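Local structure of NADP-dependent glyceraldehyde-3-phosphate dehydrogenase (Bacillus halodurans, 3PRL) at residues D[68-73]-D[176-181]; D[96-101]-D[188-193]; D[148-153]-D[474-479]; D[269-274]-D[418-423]; D[305-310]-D[394-399]. The protein probably oxidises glyceraldehyde 3-phosphate with NADP+ in a non-phosphorylating reaction. All blocks are in the same frame, centred on the assembly; numbering follows the deposited sequence.

In the fold
The five contacts illustrate how an aldehyde dehydrogenase subunit is built from distinct regions that the chain visits repeatedly. Contacts 1, 2 and 3 cross along the chain, their segments alternating. Contact 1 joins the start of helix 70-86 to the end of helix 167-178 and touches contact 3, about 14 Å away between centres; contact 3 pairs strands 144-159 and 474-482. Contact 2 joins the end of helix 88-98 to the start of helix 192-204. Contacts 1 to 3 thus tie together cofactor-binding and subunit-associating parts. Contacts 4 and 5 belong to another sheet, about 12 Å apart between centres and about 46 and 51 Å, centre to centre, from contact 3; contact 5 nests within the loop closed by contact 4.

Contact 1 (D[68-73]-D[176-181]); sequences RPIHER and ALVTGN
Arg73 reaches from the first turn of helix 70-86 to the carbonyl that ends helix 167-178, a worked case of an arginine donating to the last carbonyl of a helix. The polar link is one hydrogen bond: Arg73 NE donates to Val178 O at 3.1 Å, with an N-H...O angle of 146°. The donor stands well above the carbonyl plane, and the oxygen is tilted from the guanidinium plane. A bend at chi3 (-67°) turns the guanidinium so that Gly180 CA and Thr179 C lie over one of its faces, while Arg73 NH1 is held by Lys66 O. Van der Waals contacts of carbon with carbonyl oxygens run alongside: Ile70 CD1 comes within 3.4 Å of Val178 O, and Arg73 CD lies 3.5 Å from Leu177 O. The apolar contact is Ile70 CD1 with Val178 CG2, at 4.4 Å. Within 176-181, Gly180 has positive phi and closes a Schellman motif, its N bonded to Leu177 O; Asn181 N and ND2 both donate to Ala176 O, with ND2 meeting a lone pair of that oxygen in the carbonyl plane. A CB on Gly180 would stand close to Arg73 NH1. The chemistry implies that a cationic group lies against the carbonyl-rich end of a helix, where the helix dipole would be expected to suit its positive charge.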
# COMPACT_ATOMS: atom_id res chain seq x y z
N ARG D 68 -24.46 -4.43 -5.55
CA ARG D 68 -24.10 -4.75 -6.94
C ARG D 68 -22.61 -5.04 -7.07
O ARG D 68 -21.78 -4.32 -6.51
CB ARG D 68 -24.48 -3.63 -7.90
CG ARG D 68 -25.94 -3.23 -7.86
CD ARG D 68 -26.81 -4.17 -8.66
NE ARG D 68 -26.60 -4.03 -10.10
CZ ARG D 68 -27.03 -3.00 -10.83
NH1 ARG D 68 -27.69 -2.00 -10.25
NH2 ARG D 68 -26.81 -2.97 -12.14
N PRO D 69 -22.25 -6.11 -7.82
CA PRO D 69 -20.83 -6.37 -8.09
C PRO D 69 -20.13 -5.08 -8.52
O PRO D 69 -20.58 -4.39 -9.44
CB PRO D 69 -20.88 -7.38 -9.26
CG PRO D 69 -22.16 -8.12 -9.05
CD PRO D 69 -23.13 -7.14 -8.42
N ILE D 70 -19.04 -4.74 -7.82
CA ILE D 70 -18.26 -3.52 -8.09
C ILE D 70 -18.04 -3.25 -9.59
O ILE D 70 -18.18 -2.11 -10.05
CB ILE D 70 -16.93 -3.48 -7.25
CG1 ILE D 70 -15.99 -2.36 -7.71
CG2 ILE D 70 -16.23 -4.82 -7.29
CD1 ILE D 70 -16.23 -1.00 -7.00
N HIS D 71 -17.73 -4.29 -10.36
CA HIS D 71 -17.60 -4.11 -11.81
C HIS D 71 -18.86 -3.50 -12.45
O HIS D 71 -18.76 -2.73 -13.39
CB HIS D 71 -17.09 -5.37 -12.54
CG HIS D 71 -18.13 -6.43 -12.75
ND1 HIS D 71 -19.07 -6.36 -13.76
CD2 HIS D 71 -18.35 -7.60 -12.12
CE1 HIS D 71 -19.85 -7.43 -13.71
NE2 HIS D 71 -19.43 -8.20 -12.72
N GLU D 72 -20.04 -3.82 -11.91
CA GLU D 72 -21.30 -3.25 -12.40
C GLU D 72 -21.43 -1.77 -12.02
O GLU D 72 -22.05 -0.99 -12.76
CB GLU D 72 -22.51 -4.04 -11.88
CG GLU D 72 -22.68 -5.45 -12.49
CD GLU D 72 -23.95 -6.16 -12.01
OE1 GLU D 72 -24.95 -5.48 -11.69
OE2 GLU D 72 -23.95 -7.42 -11.97
N ARG D 73 -20.85 -1.39 -10.88
CA ARG D 73 -20.85 0.02 -10.51
C ARG D 73 -19.91 0.83 -11.41
O ARG D 73 -20.24 1.96 -11.78
CB ARG D 73 -20.56 0.20 -9.03
CG ARG D 73 -21.65 -0.38 -8.13
CD ARG D 73 -21.57 0.13 -6.69
NE ARG D 73 -20.37 -0.33 -6.01
CZ ARG D 73 -20.35 -1.19 -4.99
NH1 ARG D 73 -21.47 -1.68 -4.49
NH2 ARG D 73 -19.19 -1.54 -4.47
N ALA D 176 -18.60 8.70 -5.14
CA ALA D 176 -19.71 8.31 -4.26
C ALA D 176 -20.47 7.08 -4.74
O ALA D 176 -20.68 6.12 -3.98
CB ALA D 176 -20.66 9.50 -4.02
N LEU D 177 -20.88 7.07 -6.01
CA LEU D 177 -21.70 5.97 -6.53
C LEU D 177 -20.88 4.71 -6.74
O LEU D 177 -21.36 3.60 -6.48
CB LEU D 177 -22.34 6.33 -7.86
CG LEU D 177 -23.13 7.64 -8.03
CD1 LEU D 177 -23.53 7.77 -9.49
CD2 LEU D 177 -24.35 7.71 -7.13
N VAL D 178 -19.65 4.88 -7.22
CA VAL D 178 -18.84 3.70 -7.53
C VAL D 178 -18.41 2.94 -6.28
O VAL D 178 -18.11 1.74 -6.35
CB VAL D 178 -17.63 4.01 -8.43
CG1 VAL D 178 -16.51 4.66 -7.63
CG2 VAL D 178 -17.16 2.74 -9.09
N THR D 179 -18.40 3.62 -5.13
CA THR D 179 -18.05 2.93 -3.87
C THR D 179 -19.30 2.47 -3.15
O THR D 179 -19.23 1.93 -2.04
CB THR D 179 -17.22 3.80 -2.91
OG1 THR D 179 -17.99 4.92 -2.46
CG2 THR D 179 -15.92 4.29 -3.58
N GLY D 180 -20.45 2.68 -3.79
CA GLY D 180 -21.68 2.06 -3.33
C GLY D 180 -22.58 2.92 -2.47
O GLY D 180 -23.51 2.41 -1.85
N ASN D 181 -22.30 4.22 -2.45
CA ASN D 181 -23.18 5.22 -1.82
C ASN D 181 -24.25 5.62 -2.83
O ASN D 181 -24.15 5.28 -3.99
CB ASN D 181 -22.37 6.46 -1.41
CG ASN D 181 -21.28 6.15 -0.39
OD1 ASN D 181 -21.54 6.11 0.81
ND2 ASN D 181 -20.04 5.93 -0.87

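Contact 2 (D[96-101]-D[188-193]); sequences MHEVAK and ATQGSL
Glu98 OE2 points into the N-terminus of helix 192-204, where it accepts from Leu193 N at 2.8 Å and, weakly, from Gly191 N at 3.0 Å. The first bond meets the oxygen on its syn side, 25° out of the carboxylate plane; Ser192 N is near as well, but its angle is poor. The other oxygen, Glu98 OE1, is hydrogen-bonded to Ser194 OG, so both carboxylate oxygens have partners. The extended chain beyond CG carries the group across to the helix start. The backbone carbonyl of Glu98 is satisfied separately: Gln190 NE2 donates to Glu98 O at 2.7 Å and 162°, with the oxygen close to the amide plane, and a bend at chi2 (62°) folds Gln190 back to reach it. Gln190 NE2 also bonds weakly to Ser32 O. Leu193 CB packs 3.4 Å from Glu98 OE2, and Val99 CG1 rests against Gly191 CA. With an alanine replacing this glutamate, Leu193 N and Gly191 N would probably lose their acceptor and Ser194 OG its carboxylate partner. Ser192 OG donates to Ala188 O, next to Thr189, which binds NADP+. The contact thus sets the end of helix 88-98 against the start of helix 192-204, beside strands 28-32 and 39-44.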
# COMPACT_ATOMS: atom_id res chain seq x y z
N MET D 96 -20.80 27.48 -21.20
CA MET D 96 -20.30 28.83 -21.57
C MET D 96 -21.35 29.93 -21.38
O MET D 96 -21.03 30.99 -20.86
CB MET D 96 -19.60 28.92 -22.94
CG MET D 96 -20.33 28.35 -24.11
SD MET D 96 -20.19 29.30 -25.65
CE MET D 96 -21.81 28.91 -26.30
N HIS D 97 -22.60 29.65 -21.75
CA HIS D 97 -23.67 30.63 -21.55
C HIS D 97 -24.00 30.84 -20.07
O HIS D 97 -23.98 31.97 -19.58
CB HIS D 97 -24.96 30.24 -22.31
CG HIS D 97 -24.90 30.48 -23.79
ND1 HIS D 97 -25.16 29.49 -24.71
CD2 HIS D 97 -24.64 31.60 -24.51
CE1 HIS D 97 -25.05 29.98 -25.93
NE2 HIS D 97 -24.73 31.26 -25.84
N GLU D 98 -24.28 29.73 -19.37
CA GLU D 98 -24.89 29.74 -18.02
C GLU D 98 -24.01 30.37 -16.96
O GLU D 98 -24.50 31.10 -16.08
CB GLU D 98 -25.26 28.30 -17.58
CG GLU D 98 -26.47 28.20 -16.65
CD GLU D 98 -26.63 26.83 -15.99
OE1 GLU D 98 -25.97 25.84 -16.42
OE2 GLU D 98 -27.42 26.72 -15.02
N VAL D 99 -22.71 30.06 -17.02
CA VAL D 99 -21.76 30.58 -16.05
C VAL D 99 -20.73 31.51 -16.70
O VAL D 99 -19.76 31.95 -16.06
CB VAL D 99 -21.14 29.44 -15.19
CG1 VAL D 99 -22.25 28.62 -14.53
CG2 VAL D 99 -20.23 28.53 -16.02
N ALA D 100 -20.97 31.85 -17.98
CA ALA D 100 -20.13 32.77 -18.75
C ALA D 100 -18.65 32.34 -18.86
O ALA D 100 -17.73 33.16 -18.73
CB ALA D 100 -20.27 34.20 -18.23
N LYS D 101 -18.44 31.05 -19.11
CA LYS D 101 -17.09 30.49 -19.24
C LYS D 101 -16.65 30.50 -20.71
O LYS D 101 -17.40 30.06 -21.57
CB LYS D 101 -17.09 29.07 -18.69
CG LYS D 101 -15.79 28.29 -18.83
CD LYS D 101 -15.81 27.04 -17.96
CE LYS D 101 -15.93 27.39 -16.46
NZ LYS D 101 -15.33 26.35 -15.58
N ALA D 188 -25.14 24.47 -7.66
CA ALA D 188 -25.35 25.90 -7.52
C ALA D 188 -26.48 26.26 -8.49
O ALA D 188 -26.57 25.71 -9.60
CB ALA D 188 -24.09 26.66 -7.87
N THR D 189 -27.35 27.18 -8.08
CA THR D 189 -28.50 27.54 -8.93
C THR D 189 -28.02 28.11 -10.27
O THR D 189 -28.55 27.76 -11.34
CB THR D 189 -29.50 28.48 -8.20
OG1 THR D 189 -30.22 27.72 -7.23
CG2 THR D 189 -30.51 29.11 -9.19
N GLN D 190 -27.03 28.99 -10.21
CA GLN D 190 -26.33 29.37 -11.42
C GLN D 190 -25.35 28.23 -11.73
O GLN D 190 -24.30 28.12 -11.10
CB GLN D 190 -25.62 30.72 -11.25
CG GLN D 190 -25.40 31.47 -12.58
CD GLN D 190 -26.69 31.84 -13.29
OE1 GLN D 190 -27.65 32.31 -12.67
NE2 GLN D 190 -26.73 31.63 -14.61
N GLY D 191 -25.74 27.37 -12.68
CA GLY D 191 -25.01 26.13 -12.96
C GLY D 191 -25.94 24.91 -12.90
O GLY D 191 -25.59 23.82 -13.38
N SER D 192 -27.11 25.10 -12.31
CA SER D 192 -28.08 24.02 -12.23
C SER D 192 -28.51 23.42 -13.59
O SER D 192 -28.75 22.21 -13.67
CB SER D 192 -29.31 24.48 -11.45
OG SER D 192 -28.97 24.71 -10.09
N LEU D 193 -28.60 24.23 -14.65
CA LEU D 193 -28.94 23.66 -15.97
C LEU D 193 -27.85 22.73 -16.52
O LEU D 193 -28.16 21.65 -17.05
CB LEU D 193 -29.25 24.73 -17.03
CG LEU D 193 -30.24 25.87 -16.79
CD1 LEU D 193 -30.07 26.87 -17.92
CD2 LEU D 193 -31.70 25.38 -16.71

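Contact 3 (D[148-153]-D[474-479]); sequences VEREPL and TRERVT
Bends at chi2 (-135°) and chi3 (142°) swing the guanidinium of Arg150 over the neighbouring strand, where Arg150 NH1 donates to Thr474 OG1 at 2.9 Å and Arg150 NH2 forms a salt bridge with Glu476 OE2 at 3.2 Å. Arg150 and Glu476 run side by side, their charged planes 52° apart, while the threonine hydroxyl, which also bonds to Leu470 O, sits near the edge of the guanidinium. Val148 CG1 lies 3.8 Å from Glu476 CG on this same face, and 4.2 Å from Val478 CG2. The backbones form an antiparallel ladder: Glu149 and Arg477 exchange two bonds as a hydrogen-bonded pair, as do Glu151 and Arg475, with Val148-Val478, Arg150-Glu476 and Pro152-Thr474 the non-hydrogen-bonded pairs. The pair belongs to the sheet by which aldehyde dehydrogenase subunits associate, and Val478 and Thr479 continue it in parallel with a strand of the third subunit. On the other face, Glu151 OE2 makes a longer salt bridge with Arg477 NH1 at 3.5 Å, and Glu151 CG lies over one face of the Arg475 guanidinium. The polar ends of these three then go to the third subunit: Glu151 OE1 to its Lys431, Arg475 NH1 to its Val435 O and Arg477 NH2 to its Leu433 O. Leu153 CD2 lies at the end of the ladder, 3.6 Å from Thr474 O and 3.9 Å from Arg475 CB.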
# COMPACT_ATOMS: atom_id res chain seq x y z
N VAL D 148 -10.16 -6.59 6.70
CA VAL D 148 -10.54 -5.19 6.67
C VAL D 148 -10.93 -4.84 5.24
O VAL D 148 -10.18 -5.09 4.30
CB VAL D 148 -9.43 -4.24 7.27
CG1 VAL D 148 -9.93 -2.79 7.45
CG2 VAL D 148 -8.92 -4.77 8.63
N GLU D 149 -12.12 -4.30 5.07
CA GLU D 149 -12.55 -3.81 3.77
C GLU D 149 -13.11 -2.40 3.92
O GLU D 149 -13.14 -1.87 5.04
CB GLU D 149 -13.57 -4.77 3.15
CG GLU D 149 -12.93 -6.00 2.50
CD GLU D 149 -13.94 -7.09 2.13
OE1 GLU D 149 -14.78 -7.47 2.99
OE2 GLU D 149 -13.90 -7.58 0.96
N ARG D 150 -13.52 -1.79 2.79
CA ARG D 150 -14.22 -0.51 2.79
C ARG D 150 -15.70 -0.62 2.43
O ARG D 150 -16.08 -1.31 1.48
CB ARG D 150 -13.56 0.47 1.82
CG ARG D 150 -12.17 0.84 2.24
CD ARG D 150 -11.95 2.31 2.13
NE ARG D 150 -11.13 2.72 3.25
CZ ARG D 150 -11.46 3.63 4.15
NH1 ARG D 150 -12.60 4.32 4.06
NH2 ARG D 150 -10.62 3.87 5.14
N GLU D 151 -16.53 0.10 3.18
CA GLU D 151 -17.99 0.05 3.05
C GLU D 151 -18.49 1.47 2.75
O GLU D 151 -18.03 2.42 3.38
CB GLU D 151 -18.58 -0.46 4.37
CG GLU D 151 -20.10 -0.31 4.58
CD GLU D 151 -20.94 -1.41 3.94
OE1 GLU D 151 -20.59 -1.90 2.85
OE2 GLU D 151 -22.00 -1.75 4.50
N PRO D 152 -19.44 1.62 1.80
CA PRO D 152 -20.06 2.95 1.62
C PRO D 152 -20.62 3.50 2.94
O PRO D 152 -20.97 2.74 3.83
CB PRO D 152 -21.23 2.68 0.67
CG PRO D 152 -21.29 1.17 0.45
CD PRO D 152 -19.93 0.64 0.82
N LEU D 153 -20.68 4.83 3.06
CA LEU D 153 -21.29 5.44 4.24
C LEU D 153 -22.83 5.45 4.15
O LEU D 153 -23.51 5.33 5.18
CB LEU D 153 -20.74 6.86 4.47
CG LEU D 153 -19.23 7.11 4.60
CD1 LEU D 153 -18.89 8.54 4.18
CD2 LEU D 153 -18.70 6.84 6.03
N THR D 474 -16.17 6.29 2.14
CA THR D 474 -16.27 4.95 2.70
C THR D 474 -15.82 4.97 4.15
O THR D 474 -15.49 6.02 4.68
CB THR D 474 -15.37 3.96 1.91
OG1 THR D 474 -14.14 4.61 1.58
CG2 THR D 474 -16.04 3.46 0.63
N ARG D 475 -15.80 3.79 4.75
CA ARG D 475 -15.32 3.55 6.12
C ARG D 475 -14.87 2.09 6.19
O ARG D 475 -15.24 1.26 5.33
CB ARG D 475 -16.41 3.90 7.18
CG ARG D 475 -17.82 3.17 7.06
CD ARG D 475 -17.83 1.76 7.70
NE ARG D 475 -19.16 1.16 7.88
CZ ARG D 475 -19.39 0.05 8.58
NH1 ARG D 475 -18.38 -0.61 9.17
NH2 ARG D 475 -20.62 -0.43 8.72
N GLU D 476 -14.08 1.77 7.22
CA GLU D 476 -13.59 0.43 7.41
C GLU D 476 -14.70 -0.49 7.89
O GLU D 476 -15.56 -0.10 8.71
CB GLU D 476 -12.39 0.39 8.36
CG GLU D 476 -11.08 0.87 7.73
CD GLU D 476 -10.79 2.33 8.00
OE1 GLU D 476 -11.73 3.10 8.28
OE2 GLU D 476 -9.60 2.72 7.93
N ARG D 477 -14.67 -1.69 7.34
CA ARG D 477 -15.57 -2.76 7.67
C ARG D 477 -14.70 -3.94 8.09
O ARG D 477 -13.98 -4.51 7.26
CB ARG D 477 -16.42 -3.10 6.45
CG ARG D 477 -17.27 -4.35 6.62
CD ARG D 477 -18.64 -4.31 5.93
NE ARG D 477 -19.48 -5.11 6.80
CZ ARG D 477 -20.51 -4.68 7.52
NH1 ARG D 477 -20.96 -3.44 7.42
NH2 ARG D 477 -21.12 -5.54 8.32
N VAL D 478 -14.74 -4.31 9.36
CA VAL D 478 -13.84 -5.35 9.89
C VAL D 478 -14.62 -6.62 10.26
O VAL D 478 -15.64 -6.54 10.94
CB VAL D 478 -13.04 -4.84 11.14
CG1 VAL D 478 -12.03 -5.90 11.63
CG2 VAL D 478 -12.33 -3.51 10.85
N THR D 479 -14.14 -7.77 9.77
CA THR D 479 -14.66 -9.07 10.16
C THR D 479 -13.50 -9.84 10.76
O THR D 479 -12.44 -9.99 10.13
CB THR D 479 -15.19 -9.87 8.96
OG1 THR D 479 -16.07 -9.06 8.19
CG2 THR D 479 -15.94 -11.10 9.43

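Contact 4 (D[269-274]-D[418-423]); sequences LDDADL and IFTKDT
Two strand-to-helix connections at the ends of parallel neighbours, strands 264-268 and 415-419, lie together here, as in the alpha/beta architecture of the aldehyde dehydrogenase catalytic domain. The parallel pairing carries into this contact through Leu269 N, which donates to Phe419 O at 3.0 Å and 166°, nearly along the carbonyl axis. Beyond it both segments bend into turns: Asp271 and Asp422 each centre an inverse gamma turn, and Asp273 and Asp422 take the N-cap positions of the helices that follow, Asp273 OD1 capping Leu276 N. Apolar contacts link the turns. Leu269 CD1 lies beside Thr420 CG2 at 3.9 Å, the two side chains pointing the same way, and Ala272 CB meets Phe419 CB at 4.3 Å. Asp271, with CG placed between its own N and carbonyl carbon (chi1 58°), brings its carboxylate across Thr420; Asp271 OD1 is salt-bridged to Arg425 of helix 423-431, which would probably offset part of its charge near Asp422. Thr420 OG1 is buried with no partner in the model. Farther along, the Lys421 chain passes Asp273, but their charges stay beyond salt-bridge range, with Lys421 NZ 3.7 Å from Asp273 CB and 4.4 Å from Asp273 OD2.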
# COMPACT_ATOMS: atom_id res chain seq x y z
N LEU D 269 11.58 34.92 -6.13
CA LEU D 269 12.90 35.28 -5.59
C LEU D 269 13.83 35.81 -6.69
O LEU D 269 13.51 35.73 -7.87
CB LEU D 269 13.53 34.09 -4.85
CG LEU D 269 12.82 33.57 -3.60
CD1 LEU D 269 13.58 32.40 -2.96
CD2 LEU D 269 12.58 34.69 -2.59
N ASP D 270 14.99 36.35 -6.27
CA ASP D 270 15.96 36.99 -7.18
C ASP D 270 16.44 36.13 -8.36
O ASP D 270 16.55 36.62 -9.49
CB ASP D 270 17.15 37.53 -6.35
CG ASP D 270 18.45 37.67 -7.15
OD1 ASP D 270 18.42 37.82 -8.39
OD2 ASP D 270 19.52 37.65 -6.50
N ASP D 271 16.70 34.85 -8.09
CA ASP D 271 17.22 33.94 -9.10
C ASP D 271 16.11 33.20 -9.85
O ASP D 271 16.13 31.97 -9.97
CB ASP D 271 18.20 32.94 -8.45
CG ASP D 271 17.56 32.15 -7.31
OD1 ASP D 271 16.56 32.62 -6.74
OD2 ASP D 271 18.06 31.05 -6.99
N ALA D 272 15.13 33.94 -10.37
CA ALA D 272 13.99 33.33 -11.04
C ALA D 272 13.96 33.65 -12.52
O ALA D 272 14.34 34.75 -12.94
CB ALA D 272 12.69 33.76 -10.39
N ASP D 273 13.53 32.67 -13.32
CA ASP D 273 13.25 32.92 -14.73
C ASP D 273 11.95 33.72 -14.76
O ASP D 273 10.86 33.17 -14.57
CB ASP D 273 13.12 31.60 -15.52
CG ASP D 273 12.65 31.82 -16.96
OD1 ASP D 273 12.08 32.88 -17.26
OD2 ASP D 273 12.85 30.92 -17.80
N LEU D 274 12.09 35.02 -14.99
CA LEU D 274 10.97 35.95 -14.88
C LEU D 274 10.02 35.89 -16.08
O LEU D 274 8.91 36.42 -16.01
CB LEU D 274 11.48 37.38 -14.64
CG LEU D 274 12.45 37.59 -13.48
CD1 LEU D 274 13.27 38.85 -13.69
CD2 LEU D 274 11.74 37.63 -12.13
N ILE D 418 6.27 28.86 -5.52
CA ILE D 418 7.59 29.46 -5.32
C ILE D 418 8.35 29.47 -6.65
O ILE D 418 8.39 28.46 -7.36
CB ILE D 418 8.47 28.71 -4.25
CG1 ILE D 418 7.64 28.15 -3.08
CG2 ILE D 418 9.63 29.61 -3.74
CD1 ILE D 418 6.91 29.19 -2.25
N PHE D 419 8.95 30.62 -6.98
CA PHE D 419 9.71 30.79 -8.21
C PHE D 419 11.20 31.11 -7.95
O PHE D 419 11.53 32.11 -7.28
CB PHE D 419 9.05 31.85 -9.08
CG PHE D 419 7.71 31.43 -9.64
CD1 PHE D 419 7.63 30.73 -10.83
CD2 PHE D 419 6.53 31.76 -8.97
CE1 PHE D 419 6.38 30.35 -11.36
CE2 PHE D 419 5.28 31.39 -9.48
CZ PHE D 419 5.21 30.67 -10.68
N THR D 420 12.07 30.25 -8.46
CA THR D 420 13.49 30.19 -8.08
C THR D 420 14.19 29.20 -9.00
O THR D 420 13.56 28.28 -9.51
CB THR D 420 13.67 29.61 -6.66
OG1 THR D 420 12.48 29.80 -5.88
CG2 THR D 420 14.85 30.24 -5.96
N LYS D 421 15.49 29.37 -9.19
CA LYS D 421 16.30 28.33 -9.81
C LYS D 421 16.87 27.43 -8.73
O LYS D 421 17.35 26.33 -9.01
CB LYS D 421 17.43 28.92 -10.66
CG LYS D 421 17.00 30.01 -11.64
CD LYS D 421 16.28 29.48 -12.86
CE LYS D 421 16.53 30.42 -14.04
NZ LYS D 421 16.33 29.73 -15.34
N ASP D 422 16.82 27.91 -7.49
CA ASP D 422 17.35 27.18 -6.34
C ASP D 422 16.30 26.21 -5.78
O ASP D 422 15.61 26.54 -4.80
CB ASP D 422 17.82 28.16 -5.26
CG ASP D 422 18.65 27.50 -4.19
OD1 ASP D 422 18.51 26.27 -3.97
OD2 ASP D 422 19.46 28.21 -3.56
N THR D 423 16.21 25.03 -6.39
CA THR D 423 15.18 24.03 -6.06
C THR D 423 15.15 23.58 -4.60
O THR D 423 14.09 23.57 -3.99
CB THR D 423 15.28 22.79 -6.97
OG1 THR D 423 14.94 23.14 -8.31
CG2 THR D 423 14.34 21.67 -6.48

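Contact 5 (D[305-310]-D[394-399]); sequences VADQLV and IIRVKD
Arg396 lays one face of its guanidinium over Ala306 CB, which stands 3.3 Å from Arg396 NH2 and is offset toward the rim of the group. The same flat group is gripped at its edge: Arg396 NH1 donates to Asp307 OD1 at 3.1 Å, a hydrogen-bonded salt bridge in which the carboxylate oxygen is met nearly end-on and lies close to the guanidinium plane. The carboxylate and guanidinium planes are only 26° apart, so the two charged groups are almost coplanar. Bends at chi2 and chi3 (100°) bring the arginine from the strand to the helix surface. Val310 CG1 adds a further edge contact, 3.4 Å from Arg396 NH2, while Val310 CG2 meets Ile394 CG1 at 3.9 Å. A serine at Arg396 would probably leave Asp307 without its charged mate and uncover the methyl of Ala306. The pattern is that of an amphipathic helix packed on a sheet, with apolar residues inward and an ion pair at the margin. The helix segment 305-310 runs nearly antiparallel to the strand segment 394-397, at 159° and 9.7 Å between axes, with Ile394 also touching strands 296-302 and 367-374 on either side and Leu309 packing on helix 274-286.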
# COMPACT_ATOMS: atom_id res chain seq x y z
N VAL D 305 14.30 42.30 -8.25
CA VAL D 305 13.78 41.77 -9.52
C VAL D 305 12.36 42.25 -9.83
O VAL D 305 11.81 41.91 -10.87
CB VAL D 305 13.83 40.21 -9.56
CG1 VAL D 305 15.24 39.71 -9.82
CG2 VAL D 305 13.27 39.61 -8.26
N ALA D 306 11.80 43.06 -8.93
CA ALA D 306 10.40 43.47 -8.99
C ALA D 306 10.01 44.18 -10.29
O ALA D 306 9.04 43.80 -10.94
CB ALA D 306 10.03 44.34 -7.77
N ASP D 307 10.79 45.20 -10.65
CA ASP D 307 10.54 46.01 -11.83
C ASP D 307 10.41 45.15 -13.08
O ASP D 307 9.45 45.28 -13.84
CB ASP D 307 11.66 47.04 -12.03
CG ASP D 307 11.57 48.22 -11.08
OD1 ASP D 307 10.63 48.27 -10.26
OD2 ASP D 307 12.44 49.11 -11.16
N GLN D 308 11.37 44.25 -13.28
CA GLN D 308 11.41 43.45 -14.49
C GLN D 308 10.24 42.47 -14.62
O GLN D 308 9.68 42.34 -15.70
CB GLN D 308 12.77 42.74 -14.65
CG GLN D 308 12.99 42.10 -16.03
CD GLN D 308 12.66 43.05 -17.18
OE1 GLN D 308 13.48 43.90 -17.55
NE2 GLN D 308 11.47 42.90 -17.76
N LEU D 309 9.88 41.79 -13.53
CA LEU D 309 8.76 40.85 -13.55
C LEU D 309 7.43 41.56 -13.82
O LEU D 309 6.65 41.14 -14.67
CB LEU D 309 8.68 40.07 -12.23
CG LEU D 309 7.46 39.15 -12.06
CD1 LEU D 309 7.62 37.88 -12.89
CD2 LEU D 309 7.20 38.83 -10.59
N VAL D 310 7.20 42.65 -13.09
CA VAL D 310 5.96 43.43 -13.21
C VAL D 310 5.85 44.12 -14.58
O VAL D 310 4.74 44.40 -15.05
CB VAL D 310 5.79 44.40 -12.00
CG1 VAL D 310 6.60 45.67 -12.17
CG2 VAL D 310 4.32 44.71 -11.78
N ILE D 394 0.40 43.10 -6.81
CA ILE D 394 1.81 42.78 -6.66
C ILE D 394 2.29 43.38 -5.33
O ILE D 394 1.99 44.54 -5.02
CB ILE D 394 2.68 43.27 -7.87
CG1 ILE D 394 1.96 43.05 -9.22
CG2 ILE D 394 4.07 42.64 -7.84
CD1 ILE D 394 1.64 41.60 -9.58
N ILE D 395 2.98 42.57 -4.54
CA ILE D 395 3.47 43.02 -3.25
C ILE D 395 4.99 42.95 -3.27
O ILE D 395 5.58 41.89 -3.39
CB ILE D 395 2.83 42.23 -2.07
CG1 ILE D 395 1.32 42.49 -2.01
CG2 ILE D 395 3.48 42.61 -0.74
CD1 ILE D 395 0.53 41.52 -1.13
N ARG D 396 5.61 44.13 -3.20
CA ARG D 396 7.06 44.21 -3.27
C ARG D 396 7.63 43.79 -1.91
O ARG D 396 7.31 44.38 -0.88
CB ARG D 396 7.53 45.62 -3.69
CG ARG D 396 6.53 46.41 -4.53
CD ARG D 396 7.21 47.28 -5.58
NE ARG D 396 7.21 46.65 -6.91
CZ ARG D 396 7.93 47.06 -7.95
NH1 ARG D 396 8.75 48.10 -7.84
NH2 ARG D 396 7.84 46.42 -9.10
N VAL D 397 8.44 42.75 -1.93
CA VAL D 397 8.96 42.15 -0.71
C VAL D 397 10.50 42.20 -0.68
O VAL D 397 11.12 42.41 -1.72
CB VAL D 397 8.40 40.70 -0.55
CG1 VAL D 397 9.04 39.98 0.59
CG2 VAL D 397 6.90 40.74 -0.37
N LYS D 398 11.10 42.03 0.50
CA LYS D 398 12.56 42.05 0.64
C LYS D 398 13.18 40.67 0.45
O LYS D 398 14.23 40.54 -0.19
CB LYS D 398 12.97 42.62 2.00
CG LYS D 398 14.24 43.49 1.96
CD LYS D 398 15.10 43.35 3.24
CE LYS D 398 14.30 43.57 4.54
NZ LYS D 398 15.05 43.13 5.76
N ASP D 399 12.57 39.64 1.03
CA ASP D 399 13.11 38.30 0.95
C ASP D 399 12.03 37.23 1.01
O ASP D 399 10.83 37.54 1.07
CB ASP D 399 14.15 38.08 2.06
CG ASP D 399 13.64 38.49 3.44
OD1 ASP D 399 12.43 38.42 3.69
OD2 ASP D 399 14.47 38.88 4.28